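Local coordinates for protein aldehyde dehydrogenase (Listeria monocytogenes, PDB 3K9D) that probably oxidises aldehyde or oxo groups with NAD or NADP as electron acceptor, as a member of the aldehyde dehydrogenase family, at residues I215-G220 / A417-C422. Numbering follows the deposited sequence.
Sequences IGVGPG and ALTLGC
The end of strand 214-216 and the loop after it, G216 to G218, pack on the loop residues T419 to C422 in a buried contact near the centre of the chain, held by van der Waals touches and one bridging water, without a direct hydrogen bond. The two backbones come closest at V217 and G421, whose CA atoms are 4.8 Å apart. The CG1 methyl of V217, anti to its own carbonyl carbon (chi1 -58°), rests 3.6 Å from L420 O and 3.9 Å from T419 CG2, the valine and threonine side chains crossing at about a right angle. The threonine presents its methyl to this contact, while T419 OG1 hydrogen-bonds T198 OG1. Residues 215-220 lead from strand 214-216 of the mixed sheet to strand 223-226 of the parallel sheet, consistent with the passage from the Rossmann-type cofactor-binding domain to the catalytic domain in aldehyde dehydrogenases, and the loop carrying 417-422 packs against this linker. C422 SG lies over one face of the peptide joining V217 to G218, 3.5 Å from V217 C and 3.4 Å from G218 N. A chi1 of 54° sets the sulfur between the cysteine's own backbone N and carbonyl carbon, and the absence of a side chain on G218 lets it approach this closely. The G218 amide donates to the water (G218 N to the water oxygen, 2.8 Å), which in turn donates to L420 O (water oxygen to L420 O, 2.9 Å), linking amide and carbonyl in place of a direct bond. Near the strand end, G216 O touches G421 CA and accepts a hydrogen bond from S428 OG, while R396 NH1 bonds G421 O.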
loop_
_atom_site.group_PDB
_atom_site.type_symbol
_atom_site.label_atom_id
_atom_site.label_comp_id
_atom_site.label_asym_id
_atom_site.label_seq_id
_atom_site.Cartn_x
_atom_site.Cartn_y
_atom_site.Cartn_z
ATOM N N ILE A 215 2.997 2.069 -5.933
ATOM C CA ILE A 215 2.239 0.910 -6.333
ATOM C C ILE A 215 2.707 0.457 -7.704
ATOM O O ILE A 215 2.606 1.180 -8.698
ATOM C CB ILE A 215 0.704 1.094 -6.172
ATOM C CG1 ILE A 215 -0.055 0.201 -7.155
ATOM C CG2 ILE A 215 0.300 2.567 -6.211
ATOM C CD1 ILE A 215 -1.495 0.483 -7.149
ATOM N N GLY A 216 3.254 -0.752 -7.720
ATOM C CA GLY A 216 3.919 -1.285 -8.890
ATOM C C GLY A 216 3.145 -2.338 -9.643
ATOM O O GLY A 216 2.170 -2.904 -9.147
ATOM N N VAL A 217 3.587 -2.584 -10.867
ATOM C CA VAL A 217 3.062 -3.677 -11.676
ATOM C C VAL A 217 4.153 -4.740 -11.734
ATOM O O VAL A 217 5.249 -4.540 -11.205
ATOM C CB VAL A 217 2.660 -3.186 -13.091
ATOM C CG1 VAL A 217 1.614 -2.062 -12.998
ATOM C CG2 VAL A 217 3.886 -2.718 -13.880
ATOM N N GLY A 218 3.859 -5.883 -12.343
ATOM C CA GLY A 218 4.892 -6.885 -12.576
ATOM C C GLY A 218 4.862 -7.308 -14.038
ATOM O O GLY A 218 3.968 -6.883 -14.780
ATOM N N PRO A 219 5.840 -8.137 -14.462
ATOM C CA PRO A 219 5.800 -8.716 -15.804
ATOM C C PRO A 219 4.620 -9.679 -15.916
ATOM O O PRO A 219 4.373 -10.461 -14.994
ATOM C CB PRO A 219 7.123 -9.478 -15.905
ATOM C CG PRO A 219 7.985 -8.942 -14.802
ATOM C CD PRO A 219 7.030 -8.576 -13.710
ATOM N N GLY A 220 3.872 -9.572 -17.011
ATOM C CA GLY A 220 2.783 -10.508 -17.310
ATOM C C GLY A 220 3.273 -11.680 -18.136
ATOM O O GLY A 220 3.797 -11.507 -19.234
ATOM N N ALA A 417 -9.108 -1.105 -15.581
ATOM C CA ALA A 417 -7.822 -0.500 -15.255
ATOM C C ALA A 417 -6.720 -0.864 -16.229
ATOM O O ALA A 417 -6.709 -1.950 -16.821
ATOM C CB ALA A 417 -7.389 -0.873 -13.819
ATOM N N LEU A 418 -5.760 0.045 -16.352
ATOM C CA LEU A 418 -4.569 -0.222 -17.128
ATOM C C LEU A 418 -3.326 -0.291 -16.243
ATOM O O LEU A 418 -2.217 -0.492 -16.738
ATOM C CB LEU A 418 -4.436 0.798 -18.270
ATOM C CG LEU A 418 -5.524 0.642 -19.345
ATOM C CD1 LEU A 418 -5.674 1.927 -20.139
ATOM C CD2 LEU A 418 -5.272 -0.530 -20.272
ATOM N N THR A 419 -3.532 -0.137 -14.930
ATOM C CA THR A 419 -2.510 -0.457 -13.916
ATOM C C THR A 419 -2.967 -1.670 -13.106
ATOM O O THR A 419 -3.882 -1.596 -12.288
ATOM C CB THR A 419 -2.147 0.768 -13.032
ATOM O OG1 THR A 419 -1.529 1.754 -13.859
ATOM C CG2 THR A 419 -1.163 0.397 -11.900
ATOM N N LEU A 420 -2.319 -2.793 -13.387
ATOM C CA LEU A 420 -2.706 -4.073 -12.861
ATOM C C LEU A 420 -1.661 -4.467 -11.823
ATOM O O LEU A 420 -0.542 -4.841 -12.175
ATOM C CB LEU A 420 -2.794 -5.096 -14.019
ATOM C CG LEU A 420 -3.626 -4.687 -15.257
ATOM C CD1 LEU A 420 -3.738 -5.820 -16.282
ATOM C CD2 LEU A 420 -5.014 -4.241 -14.881
ATOM N N GLY A 421 -2.006 -4.337 -10.543
ATOM C CA GLY A 421 -1.044 -4.629 -9.480
ATOM C C GLY A 421 -0.733 -6.111 -9.417
ATOM O O GLY A 421 -1.616 -6.931 -9.676
ATOM N N CYS A 422 0.522 -6.451 -9.109
ATOM C CA CYS A 422 0.929 -7.849 -8.975
ATOM C C CYS A 422 0.929 -8.339 -7.524
ATOM O O CYS A 422 1.151 -9.533 -7.262
ATOM C CB CYS A 422 2.285 -8.114 -9.641
ATOM S SG CYS A 422 3.656 -7.055 -9.128
HETATM O O HOH W 1 1.336 -7.038 -12.332
#